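Local coordinates for protein probable oxidoreductase (PDB 4B7C) that is probably an NADP-dependent oxidoreductase of the medium-chain dehydrogenase/reductase family, its substrate being unknown, at residues G71-A76 / G101-F106; D220-N225 / A242-C247; V178-G183 / I200-E205; G34-G39 / V82-H87. One frame throughout, in Å; residues are numbered along the deposited sequence. Where two conformers were deposited one is given.

Contact 1: G71-A76 / G101-F106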
loop_
_atom_site.group_PDB
_atom_site.type_symbol
_atom_site.label_atom_id
_atom_site.label_comp_id
_atom_site.label_asym_id
_atom_site.label_seq_id
_atom_site.Cartn_x
_atom_site.Cartn_y
_atom_site.Cartn_z
ATOM N N GLY B 71 24.684 22.373 12.810
ATOM C CA GLY B 71 25.210 22.896 14.077
ATOM C C GLY B 71 24.545 22.316 15.328
ATOM O O GLY B 71 24.981 22.576 16.444
ATOM N N GLU B 72 23.495 21.527 15.139
ATOM C CA GLU B 72 22.814 20.855 16.252
ATOM C C GLU B 72 23.513 19.545 16.588
ATOM O O GLU B 72 24.072 18.881 15.716
ATOM C CB GLU B 72 21.357 20.523 15.918
ATOM C CG GLU B 72 20.367 21.666 16.076
ATOM C CD GLU B 72 18.927 21.255 15.775
ATOM O OE1 GLU B 72 18.661 20.069 15.433
ATOM O OE2 GLU B 72 18.053 22.139 15.886
ATOM N N VAL B 73 23.437 19.159 17.858
ATOM C CA VAL B 73 23.921 17.850 18.278
ATOM C C VAL B 73 23.184 16.769 17.508
ATOM O O VAL B 73 21.965 16.795 17.399
ATOM C CB VAL B 73 23.722 17.631 19.787
ATOM C CG1 VAL B 73 24.212 16.241 20.190
ATOM C CG2 VAL B 73 24.457 18.712 20.557
ATOM N N MET B 74 23.931 15.821 16.969
ATOM C CA MET B 74 23.343 14.753 16.185
ATOM C C MET B 74 22.330 13.944 17.015
ATOM O O MET B 74 22.573 13.623 18.182
ATOM C CB MET B 74 24.420 13.823 15.630
ATOM C CG MET B 74 23.883 12.660 14.805
ATOM S SD MET B 74 22.809 13.127 13.453
ATOM C CE MET B 74 22.299 11.487 12.953
ATOM N N ARG B 75 21.198 13.625 16.393
ATOM C CA ARG B 75 20.133 12.874 17.058
ATOM C C ARG B 75 20.542 11.423 17.287
ATOM O O ARG B 75 21.103 10.781 16.413
ATOM C CB ARG B 75 18.830 12.922 16.242
ATOM C CG ARG B 75 17.666 12.145 16.852
ATOM C CD ARG B 75 16.335 12.305 16.116
ATOM N NE ARG B 75 16.020 13.717 15.913
ATOM C CZ ARG B 75 15.733 14.305 14.754
ATOM N NH1 ARG B 75 15.677 13.614 13.612
ATOM N NH2 ARG B 75 15.482 15.608 14.751
ATOM N N ALA B 76 20.250 10.905 18.474
ATOM C CA ALA B 76 20.487 9.489 18.797
ATOM C C ALA B 76 19.630 9.057 19.975
ATOM O O ALA B 76 19.553 9.762 20.978
ATOM C CB ALA B 76 21.951 9.254 19.130
ATOM N N GLY B 101 20.992 12.015 22.283
ATOM C CA GLY B 101 21.924 12.728 21.406
ATOM C C GLY B 101 23.327 12.132 21.420
ATOM O O GLY B 101 23.704 11.416 22.359
ATOM N N VAL B 102 24.103 12.431 20.374
ATOM C CA VAL B 102 25.465 11.916 20.261
ATOM C C VAL B 102 26.380 12.816 21.072
ATOM O O VAL B 102 27.067 13.694 20.536
ATOM C CB VAL B 102 25.958 11.802 18.805
ATOM C CG1 VAL B 102 27.368 11.229 18.783
ATOM C CG2 VAL B 102 25.035 10.902 17.982
ATOM N N GLN B 103 26.387 12.575 22.379
ATOM C CA GLN B 103 27.092 13.422 23.330
ATOM C C GLN B 103 27.283 12.705 24.677
ATOM O O GLN B 103 26.710 11.641 24.909
ATOM C CB GLN B 103 26.334 14.731 23.551
ATOM C CG GLN B 103 24.905 14.540 24.014
ATOM C CD GLN B 103 24.118 15.822 24.083
ATOM O OE1 GLN B 103 24.678 16.927 24.142
ATOM N NE2 GLN B 103 22.790 15.680 24.084
ATOM N N ASP B 104 28.112 13.291 25.534
ATOM C CA ASP B 104 28.398 12.726 26.870
ATOM C C ASP B 104 27.198 12.867 27.805
ATOM O O ASP B 104 26.892 11.959 28.580
ATOM C CB ASP B 104 29.589 13.423 27.536
ATOM C CG ASP B 104 30.930 13.016 26.943
ATOM O OD1 ASP B 104 31.167 11.808 26.721
ATOM O OD2 ASP B 104 31.746 13.934 26.683
ATOM N N TYR B 105 26.556 14.029 27.729
ATOM C CA TYR B 105 25.468 14.381 28.637
ATOM C C TYR B 105 24.285 14.949 27.885
ATOM O O TYR B 105 24.462 15.719 26.937
ATOM C CB TYR B 105 25.910 15.450 29.636
ATOM C CG TYR B 105 27.010 15.038 30.575
ATOM C CD1 TYR B 105 26.716 14.438 31.798
ATOM C CD2 TYR B 105 28.343 15.260 30.252
ATOM C CE1 TYR B 105 27.720 14.067 32.671
ATOM C CE2 TYR B 105 29.356 14.884 31.114
ATOM C CZ TYR B 105 29.037 14.299 32.331
ATOM O OH TYR B 105 30.032 13.918 33.189
ATOM N N PHE B 106 23.085 14.568 28.318
ATOM C CA PHE B 106 21.845 15.167 27.826
ATOM C C PHE B 106 21.265 16.082 28.884
ATOM O O PHE B 106 21.119 15.680 30.045
ATOM C CB PHE B 106 20.802 14.112 27.456
ATOM C CG PHE B 106 19.421 14.683 27.240
ATOM C CD1 PHE B 106 19.044 15.179 25.998
ATOM C CD2 PHE B 106 18.501 14.748 28.294
ATOM C CE1 PHE B 106 17.782 15.708 25.795
ATOM C CE2 PHE B 106 17.239 15.281 28.096
ATOM C CZ PHE B 106 16.877 15.767 26.846
#
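V102 CG1 lies opposite the backbone N (chi1 -179°), which puts CG2 beside that N and against M74 and A76. The chi1 of M74 (179°) sets M74 CG 3.8 Å from V102 CG2. The contact lies in the GroES-like N-terminal domain of a medium-chain dehydrogenase/reductase. It joins the loop that leads into strand 77-85 to the loop that leads into strand 105-108. V102 CG2 lies 3.7 Å from A76 CB. The course of the backbone also brings M74 CB to 3.8 Å from V102 CG2. The side chains of V102 and M74 meet at a slant. The M74 side chain also touches M54 and M58 of helix 53-58, and its end leads away from V102. F316 of helix 316-321 touches both M74 and V102.

Two backbone bonds join the loops. V102 N donates to M74 O at 2.9 Å. G101 N donates to A76 O at 3.0 Å. V102 is the centre of an inverse gamma turn, with a weak bond from Q103 N to G101 O. G101 itself has positive phi, which favours glycine.

V73 lies crosswise to Q103. The amide of Q103 is bound elsewhere, NE2 to L100 O and OE1 to side chains of strand 7-13. On the V102 side, V73 CG1 rests 3.8 Å from V102 N.

Contact 2: D220-N225 / A242-C247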
loop_
_atom_site.group_PDB
_atom_site.type_symbol
_atom_site.label_atom_id
_atom_site.label_comp_id
_atom_site.label_asym_id
_atom_site.label_seq_id
_atom_site.Cartn_x
_atom_site.Cartn_y
_atom_site.Cartn_z
ATOM N N ASP B 220 2.404 -14.386 2.857
ATOM C CA ASP B 220 1.248 -13.796 3.553
ATOM C C ASP B 220 1.574 -12.477 4.233
ATOM O O ASP B 220 0.744 -11.571 4.281
ATOM C CB ASP B 220 0.716 -14.752 4.611
ATOM C CG ASP B 220 0.170 -16.029 4.009
ATOM O OD1 ASP B 220 -0.820 -15.937 3.253
ATOM O OD2 ASP B 220 0.740 -17.113 4.287
ATOM N N VAL B 221 2.765 -12.402 4.816
ATOM C CA VAL B 221 3.235 -11.168 5.448
ATOM C C VAL B 221 4.641 -10.887 5.000
ATOM O O VAL B 221 5.515 -11.760 5.081
ATOM C CB VAL B 221 3.218 -11.232 6.984
ATOM C CG1 VAL B 221 3.797 -9.946 7.565
ATOM C CG2 VAL B 221 1.813 -11.481 7.496
ATOM N N PHE B 222 4.857 -9.681 4.503
ATOM C CA PHE B 222 6.196 -9.200 4.220
ATOM C C PHE B 222 6.533 -8.049 5.158
ATOM O O PHE B 222 5.900 -6.981 5.142
ATOM C CB PHE B 222 6.366 -8.784 2.759
ATOM C CG PHE B 222 7.739 -8.269 2.425
ATOM C CD1 PHE B 222 8.881 -8.930 2.875
ATOM C CD2 PHE B 222 7.907 -7.133 1.658
ATOM C CE1 PHE B 222 10.139 -8.460 2.567
ATOM C CE2 PHE B 222 9.166 -6.660 1.341
ATOM C CZ PHE B 222 10.285 -7.319 1.804
ATOM N N PHE B 223 7.548 -8.287 5.980
ATOM C CA PHE B 223 8.090 -7.292 6.898
ATOM C C PHE B 223 9.268 -6.658 6.203
ATOM O O PHE B 223 10.338 -7.274 6.087
ATOM C CB PHE B 223 8.514 -7.968 8.223
ATOM C CG PHE B 223 8.757 -7.010 9.367
ATOM C CD1 PHE B 223 9.792 -6.101 9.335
ATOM C CD2 PHE B 223 7.961 -7.051 10.502
ATOM C CE1 PHE B 223 10.011 -5.232 10.393
ATOM C CE2 PHE B 223 8.180 -6.187 11.563
ATOM C CZ PHE B 223 9.190 -5.269 11.501
ATOM N N ASP B 224 9.105 -5.408 5.781
ATOM C CA ASP B 224 10.117 -4.727 4.960
ATOM C C ASP B 224 10.921 -3.670 5.701
ATOM O O ASP B 224 10.385 -2.659 6.171
ATOM C CB ASP B 224 9.489 -4.092 3.709
ATOM C CG ASP B 224 10.537 -3.658 2.685
ATOM O OD1 ASP B 224 11.696 -4.135 2.736
ATOM O OD2 ASP B 224 10.206 -2.857 1.792
ATOM N N ASN B 225 12.223 -3.926 5.797
ATOM C CA ASN B 225 13.182 -2.987 6.385
ATOM C C ASN B 225 14.102 -2.351 5.364
ATOM O O ASN B 225 14.855 -1.451 5.697
ATOM C CB ASN B 225 14.053 -3.699 7.433
ATOM C CG ASN B 225 13.245 -4.189 8.609
ATOM O OD1 ASN B 225 12.643 -3.385 9.326
ATOM N ND2 ASN B 225 13.198 -5.508 8.799
ATOM N N ALA B 242 -2.444 -10.586 1.325
ATOM C CA ALA B 242 -1.162 -10.384 1.969
ATOM C C ALA B 242 -1.112 -9.029 2.655
ATOM O O ALA B 242 -1.791 -8.082 2.242
ATOM C CB ALA B 242 -0.045 -10.465 0.951
ATOM N N ARG B 243 -0.275 -8.942 3.679
ATOM C CA ARG B 243 0.018 -7.675 4.352
ATOM C C ARG B 243 1.491 -7.387 4.241
ATOM O O ARG B 243 2.331 -8.214 4.604
ATOM C CB ARG B 243 -0.387 -7.716 5.818
ATOM C CG ARG B 243 -1.887 -7.679 6.042
ATOM C CD ARG B 243 -2.520 -9.058 5.888
ATOM N NE ARG B 243 -2.193 -9.974 6.940
ATOM C CZ ARG B 243 -2.093 -11.294 6.814
ATOM N NH1 ARG B 243 -2.237 -11.959 5.657
ATOM N NH2 ARG B 243 -1.823 -11.951 7.908
ATOM N N ILE B 244 1.795 -6.209 3.725
ATOM C CA ILE B 244 3.150 -5.706 3.659
ATOM C C ILE B 244 3.293 -4.564 4.651
ATOM O O ILE B 244 2.576 -3.556 4.563
ATOM C CB ILE B 244 3.515 -5.189 2.261
ATOM C CG1 ILE B 244 3.417 -6.333 1.241
ATOM C CG2 ILE B 244 4.909 -4.582 2.258
ATOM C CD1 ILE B 244 3.873 -5.941 -0.146
ATOM N N VAL B 245 4.205 -4.723 5.609
ATOM C CA VAL B 245 4.468 -3.660 6.568
ATOM C C VAL B 245 5.792 -2.997 6.257
ATOM O O VAL B 245 6.833 -3.656 6.158
ATOM C CB VAL B 245 4.394 -4.154 8.035
ATOM C CG1 VAL B 245 5.296 -5.338 8.270
ATOM C CG2 VAL B 245 4.733 -3.016 8.984
ATOM N N LEU B 246 5.735 -1.679 6.074
ATOM C CA LEU B 246 6.909 -0.879 5.778
ATOM C C LEU B 246 7.432 -0.219 7.058
ATOM O O LEU B 246 6.740 0.601 7.679
ATOM C CB LEU B 246 6.597 0.218 4.757
ATOM C CG LEU B 246 5.969 -0.225 3.441
ATOM C CD1 LEU B 246 5.725 1.019 2.583
ATOM C CD2 LEU B 246 6.849 -1.242 2.722
ATOM N N CYS B 247 8.653 -0.585 7.434
ATOM C CA CYS B 247 9.318 -0.030 8.622
ATOM C C CYS B 247 10.523 0.818 8.280
ATOM O O CYS B 247 10.960 1.633 9.085
ATOM C CB CYS B 247 9.781 -1.151 9.533
ATOM S SG CYS B 247 8.416 -1.975 10.327
#
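R243 packs against V221, and V245 and C247 both pack against F223. These three residues of 242-247 bury the most surface in the contact. Strands 221-224 and 242-246 run parallel here, at 9° and 4.8 Å between axes, within the Rossmann-fold domain; C247 follows directly after its strand.

R243 bends at chi2 and chi3 (chi2 82°), and this folds its guanidinium back over the neighbouring strand. V221 CG2 sits over one face of the group, offset toward its rim, 3.7 Å from R243 NH2. D220 O lies over a face too, but it makes its bond with the backbone R243 N, at 2.9 Å. The charged end is held from outside the pair: NH2 forms a salt bridge with E151 and also bonds Q146 O, NE bonds G145 O, and NH1 bonds K241 O.

V245 CG1 lies 3.9 Å from F223 CD2, approaching the ring obliquely. C247 SG makes a sulfur-aromatic contact at the far end of the same ring, 3.6 Å from F223 CZ and 41° off the ring normal. C247 CB also touches N225 OD1.

The backbone bonds alternate between the strands. V245 N donates to F222 O at 2.9 Å, and C247 N reaches D224 O at 3.0 Å.

Helix 132-145 covers F223, V245 and C247 through A140, while helix 228-235 covers F222, D224 and I244 on the other face. Strand 152-155 pairs with the far edge of 221-224, and L246 packs on Y265 of the second subunit.

Contact 3: V178-G183 / I200-E205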
loop_
_atom_site.group_PDB
_atom_site.type_symbol
_atom_site.label_atom_id
_atom_site.label_comp_id
_atom_site.label_asym_id
_atom_site.label_seq_id
_atom_site.Cartn_x
_atom_site.Cartn_y
_atom_site.Cartn_z
ATOM N N VAL B 178 10.721 -16.953 6.776
ATOM C CA VAL B 178 11.793 -16.901 5.795
ATOM C C VAL B 178 12.468 -15.543 5.821
ATOM O O VAL B 178 11.836 -14.494 5.632
ATOM C CB VAL B 178 11.282 -17.216 4.370
ATOM C CG1 VAL B 178 12.401 -17.079 3.349
ATOM C CG2 VAL B 178 10.709 -18.622 4.321
ATOM N N GLY B 179 13.775 -15.572 6.031
ATOM C CA GLY B 179 14.579 -14.359 6.073
ATOM C C GLY B 179 15.274 -14.074 4.763
ATOM O O GLY B 179 15.625 -14.989 4.019
ATOM N N ILE B 180 15.456 -12.795 4.473
ATOM C CA ILE B 180 16.269 -12.363 3.353
ATOM C C ILE B 180 17.413 -11.543 3.916
ATOM O O ILE B 180 17.191 -10.533 4.578
ATOM C CB ILE B 180 15.507 -11.481 2.339
ATOM C CG1 ILE B 180 14.300 -12.229 1.759
ATOM C CG2 ILE B 180 16.451 -11.046 1.229
ATOM C CD1 ILE B 180 13.425 -11.363 0.869
ATOM N N ALA B 181 18.638 -11.983 3.641
ATOM C CA ALA B 181 19.834 -11.311 4.149
ATOM C C ALA B 181 21.021 -11.486 3.211
ATOM O O ALA B 181 21.052 -12.407 2.389
ATOM C CB ALA B 181 20.176 -11.844 5.529
ATOM N N GLY B 182 21.988 -10.584 3.337
ATOM C CA GLY B 182 23.177 -10.583 2.487
ATOM C C GLY B 182 24.349 -11.312 3.126
ATOM O O GLY B 182 24.854 -10.902 4.169
ATOM N N GLY B 183 24.768 -12.411 2.506
ATOM C CA GLY B 183 25.937 -13.176 2.971
ATOM C C GLY B 183 25.598 -14.499 3.633
ATOM O O GLY B 183 24.550 -14.647 4.264
ATOM N N ILE B 200 17.288 -16.690 2.652
ATOM C CA ILE B 200 17.727 -16.528 1.275
ATOM C C ILE B 200 18.852 -15.517 1.218
ATOM O O ILE B 200 18.687 -14.371 1.637
ATOM C CB ILE B 200 16.580 -16.070 0.349
ATOM C CG1 ILE B 200 15.447 -17.108 0.337
ATOM C CG2 ILE B 200 17.103 -15.845 -1.062
ATOM C CD1 ILE B 200 14.120 -16.558 -0.145
ATOM N N ASP B 201 19.992 -15.950 0.688
ATOM C CA ASP B 201 21.159 -15.087 0.523
ATOM C C ASP B 201 21.078 -14.393 -0.827
ATOM O O ASP B 201 21.555 -14.913 -1.835
ATOM C CB ASP B 201 22.460 -15.894 0.632
ATOM C CG ASP B 201 23.710 -15.021 0.583
ATOM O OD1 ASP B 201 23.610 -13.792 0.369
ATOM O OD2 ASP B 201 24.815 -15.576 0.765
ATOM N N TYR B 202 20.507 -13.193 -0.836
ATOM C CA TYR B 202 20.237 -12.481 -2.095
ATOM C C TYR B 202 21.511 -12.056 -2.831
ATOM O O TYR B 202 21.486 -11.813 -4.036
ATOM C CB TYR B 202 19.312 -11.273 -1.874
ATOM C CG TYR B 202 19.951 -10.088 -1.175
ATOM C CD1 TYR B 202 19.969 -10.008 0.212
ATOM C CD2 TYR B 202 20.503 -9.037 -1.900
ATOM C CE1 TYR B 202 20.541 -8.925 0.858
ATOM C CE2 TYR B 202 21.081 -7.950 -1.263
ATOM C CZ TYR B 202 21.095 -7.901 0.117
ATOM O OH TYR B 202 21.661 -6.829 0.763
ATOM N N LYS B 203 22.621 -11.970 -2.107
ATOM C CA LYS B 203 23.910 -11.608 -2.724
ATOM C C LYS B 203 24.578 -12.762 -3.462
ATOM O O LYS B 203 25.379 -12.534 -4.359
ATOM C CB LYS B 203 24.887 -11.071 -1.683
ATOM C CG LYS B 203 24.630 -9.633 -1.307
ATOM C CD LYS B 203 25.756 -9.047 -0.500
ATOM C CE LYS B 203 25.503 -7.580 -0.218
ATOM N NZ LYS B 203 26.659 -6.902 0.432
ATOM N N ASN B 204 24.258 -13.988 -3.065
ATOM C CA ASN B 204 24.895 -15.187 -3.633
ATOM C C ASN B 204 23.930 -16.118 -4.358
ATOM O O ASN B 204 24.324 -17.169 -4.864
ATOM C CB ASN B 204 25.614 -15.974 -2.533
ATOM C CG ASN B 204 26.850 -15.276 -2.017
ATOM O OD1 ASN B 204 27.630 -14.717 -2.789
ATOM N ND2 ASN B 204 27.057 -15.338 -0.705
ATOM N N GLU B 205 22.668 -15.724 -4.413
ATOM C CA GLU B 205 21.612 -16.571 -4.938
ATOM C C GLU B 205 20.492 -15.713 -5.521
ATOM O O GLU B 205 20.238 -14.617 -5.035
ATOM C CB GLU B 205 21.112 -17.481 -3.820
ATOM C CG GLU B 205 19.830 -18.217 -4.115
ATOM C CD GLU B 205 19.308 -18.967 -2.902
ATOM O OE1 GLU B 205 19.660 -18.640 -1.742
ATOM O OE2 GLU B 205 18.538 -19.909 -3.107
#
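D201 and G183 meet through a carboxylate-to-backbone bond. G183 N donates to D201 OD1 at 2.8 Å, coming from above the carboxylate plane, 53° out of it. G183 stands at the N-cap position of helix 184-193, so the aspartate grips the backbone at the very start of that helix. Next to it, the Y202 ring lies obliquely against the chain, with CE1 3.3 Å from G182 N. I180 CG2 touches the same ring, 3.8 Å from Y202 CD1. Y202 reaches this place because its CG sits between the backbone N and the carbonyl carbon (chi1 73°).

Behind these contacts the strands pair in parallel. I200 N donates to G179 O at 2.7 Å, and A181 N donates to I200 O at 3.1 Å. This is the beta-alpha-beta unit of strand 176-181, helix 184-193 and strand 198-201. It lies at the edge of the parallel Rossmann sheet, where 198-201 is the outermost strand. V178 CG1 and I200 CD1 add an apolar contact at 3.9 Å.

The carboxylate is positioned from its own segment. N204 ND2 donates to D201 OD2 at 2.7 Å, and K203 N makes a weak bond to OD1. K203 CG lies over one face of the Y202 ring. Farther out, L207 of helix 207-214 touches I180 and I200, and I230 of helix 228-235 touches I180 and Y202.

Contact 4: G34-G39 / V82-H87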
loop_
_atom_site.group_PDB
_atom_site.type_symbol
_atom_site.label_atom_id
_atom_site.label_comp_id
_atom_site.label_asym_id
_atom_site.label_seq_id
_atom_site.Cartn_x
_atom_site.Cartn_y
_atom_site.Cartn_z
ATOM N N GLY B 34 26.117 22.498 31.116
ATOM C CA GLY B 34 25.196 23.379 31.843
ATOM C C GLY B 34 24.504 22.706 33.018
ATOM O O GLY B 34 24.901 21.622 33.462
ATOM N N GLU B 35 23.473 23.361 33.538
ATOM C CA GLU B 35 22.621 22.799 34.602
ATOM C C GLU B 35 21.197 22.703 34.069
ATOM O O GLU B 35 20.790 23.529 33.275
ATOM C CB GLU B 35 22.737 23.628 35.905
ATOM C CG GLU B 35 22.319 25.072 35.835
ATOM C CD GLU B 35 22.522 25.802 37.165
ATOM O OE1 GLU B 35 23.674 25.740 37.614
ATOM O OE2 GLU B 35 21.588 26.426 37.764
ATOM N N PRO B 36 20.445 21.665 34.468
ATOM C CA PRO B 36 19.069 21.637 33.986
ATOM C C PRO B 36 18.242 22.763 34.573
ATOM O O PRO B 36 18.360 23.079 35.761
ATOM C CB PRO B 36 18.543 20.284 34.483
ATOM C CG PRO B 36 19.349 19.999 35.697
ATOM C CD PRO B 36 20.713 20.556 35.397
ATOM N N ALA B 37 17.386 23.336 33.745
ATOM C CA ALA B 37 16.383 24.279 34.215
ATOM C C ALA B 37 15.163 23.510 34.706
ATOM O O ALA B 37 15.055 22.301 34.523
ATOM C CB ALA B 37 15.974 25.235 33.099
ATOM N N GLU B 38 14.206 24.246 35.242
ATOM C CA GLU B 38 12.940 23.681 35.638
ATOM C C GLU B 38 12.257 22.911 34.493
ATOM O O GLU B 38 12.236 23.348 33.339
ATOM C CB GLU B 38 12.051 24.787 36.187
ATOM C CG GLU B 38 10.732 24.322 36.756
ATOM C CD GLU B 38 10.851 23.501 38.018
ATOM O OE1 GLU B 38 11.943 23.459 38.644
ATOM O OE2 GLU B 38 9.820 22.901 38.368
ATOM N N GLY B 39 11.705 21.748 34.820
ATOM C CA GLY B 39 11.066 20.869 33.828
ATOM C C GLY B 39 12.050 20.097 32.970
ATOM O O GLY B 39 11.667 19.393 32.032
ATOM N N VAL B 82 20.012 9.296 35.145
ATOM C CA VAL B 82 19.603 10.618 35.580
ATOM C C VAL B 82 20.474 11.056 36.755
ATOM O O VAL B 82 20.481 10.421 37.805
ATOM C CB VAL B 82 18.117 10.669 36.010
ATOM C CG1 VAL B 82 17.786 12.066 36.497
ATOM C CG2 VAL B 82 17.183 10.245 34.869
ATOM N N LEU B 83 21.191 12.155 36.583
ATOM C CA LEU B 83 22.040 12.716 37.632
ATOM C C LEU B 83 21.304 13.781 38.436
ATOM O O LEU B 83 21.421 13.845 39.660
ATOM C CB LEU B 83 23.304 13.336 37.030
ATOM C CG LEU B 83 24.210 12.379 36.244
ATOM C CD1 LEU B 83 25.479 13.147 35.904
ATOM C CD2 LEU B 83 24.583 11.129 37.042
ATOM N N VAL B 84 20.580 14.637 37.725
ATOM C CA VAL B 84 19.779 15.693 38.334
ATOM C C VAL B 84 18.442 15.767 37.635
ATOM O O VAL B 84 18.392 15.809 36.403
ATOM C CB VAL B 84 20.415 17.098 38.214
ATOM C CG1 VAL B 84 19.438 18.151 38.714
ATOM C CG2 VAL B 84 21.747 17.169 38.946
ATOM N N SER B 85 17.373 15.832 38.420
ATOM C CA SER B 85 16.031 16.029 37.887
ATOM C C SER B 85 15.318 17.233 38.476
ATOM O O SER B 85 15.274 17.419 39.688
ATOM C CB SER B 85 15.152 14.809 38.116
ATOM O OG SER B 85 13.828 15.082 37.679
ATOM N N LYS B 86 14.780 18.063 37.584
ATOM C CA LYS B 86 13.837 19.130 37.961
ATOM C C LYS B 86 12.481 18.881 37.289
ATOM O O LYS B 86 11.811 19.795 36.827
ATOM C CB LYS B 86 14.406 20.502 37.611
ATOM C CG LYS B 86 15.558 20.907 38.520
ATOM C CD LYS B 86 16.158 22.234 38.097
ATOM C CE LYS B 86 17.377 22.576 38.932
ATOM N NZ LYS B 86 18.062 23.750 38.373
ATOM N N HIS B 87 12.137 17.604 37.207
ATOM C CA HIS B 87 10.926 17.118 36.555
ATOM C C HIS B 87 10.313 16.066 37.451
ATOM O O HIS B 87 10.995 15.120 37.839
ATOM C CB HIS B 87 11.271 16.519 35.191
ATOM C CG HIS B 87 10.070 16.207 34.329
ATOM N ND1 HIS B 87 9.212 15.222 34.621
ATOM C CD2 HIS B 87 9.614 16.779 33.146
ATOM C CE1 HIS B 87 8.252 15.167 33.688
ATOM N NE2 HIS B 87 8.502 16.120 32.781
#
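K86 reaches along the loop 34-39 from A37 to P36 and buries more surface there than any other residue of the pair. Its CB lies 3.6 Å from A37 O, with E38 OE1 a little farther off. The chain is extended beyond CG (chi2 177°), which takes it past A37 O to P36 O. K86 CD passes P36 O at 3.3 Å and also lies near A37 O. CE stays beside P36 O. K86 NZ then donates to P36 O at 2.7 Å, with a C=O...donor angle of 168°, almost straight in line with the C=O. E35 OE2 is 4.5 Å from K86 NZ, too far for a salt bridge, but its charge may favour the amine at this spot.

The backbone of K86 is used as well. G39 N donates to K86 O at 2.8 Å. G39 has positive phi, which favours glycine. H87 turns the edge of its ring to the loop: H87 CD2 lies 3.5 Å from G39 O, near the ring plane. P36 CG meets V84 CG1, the two side chains set nearly perpendicular. S85 OG accepts from H87 N, an ST turn that shapes the chain just after V84.

The contact joins the turn between strands 26-32 and 41-49 to the end of strand 77-85, where L83 and V84 both face L42 in a classic beta bulge. P36 also touches L42 of strand 41-49, I41 touches S85 and H87, and F90 meets the H87 ring edge-to-face.

In the fold
Contacts 1 and 4 belong to the GroES-like domain, contacts 2 and 3 to the Rossmann domain on the opposite side of the chain's centre from contact 1. Contact 1 is buried and contact 4 lies at the surface; their centres are about 17 Å apart, and Y105 touches L83 between them. Their segments alternate along the chain. Contact 1 joins two loops, while contact 4 sets a loop against the end of strand 77-85. Apolar methyls fill contact 1; a lysine spans contact 4. Contacts 2 and 3 share one parallel sheet. Contact 2 is buried and regularly bonded, whereas contact 3 includes the outermost strand 198-201 and passes into a polar, partly exposed turn.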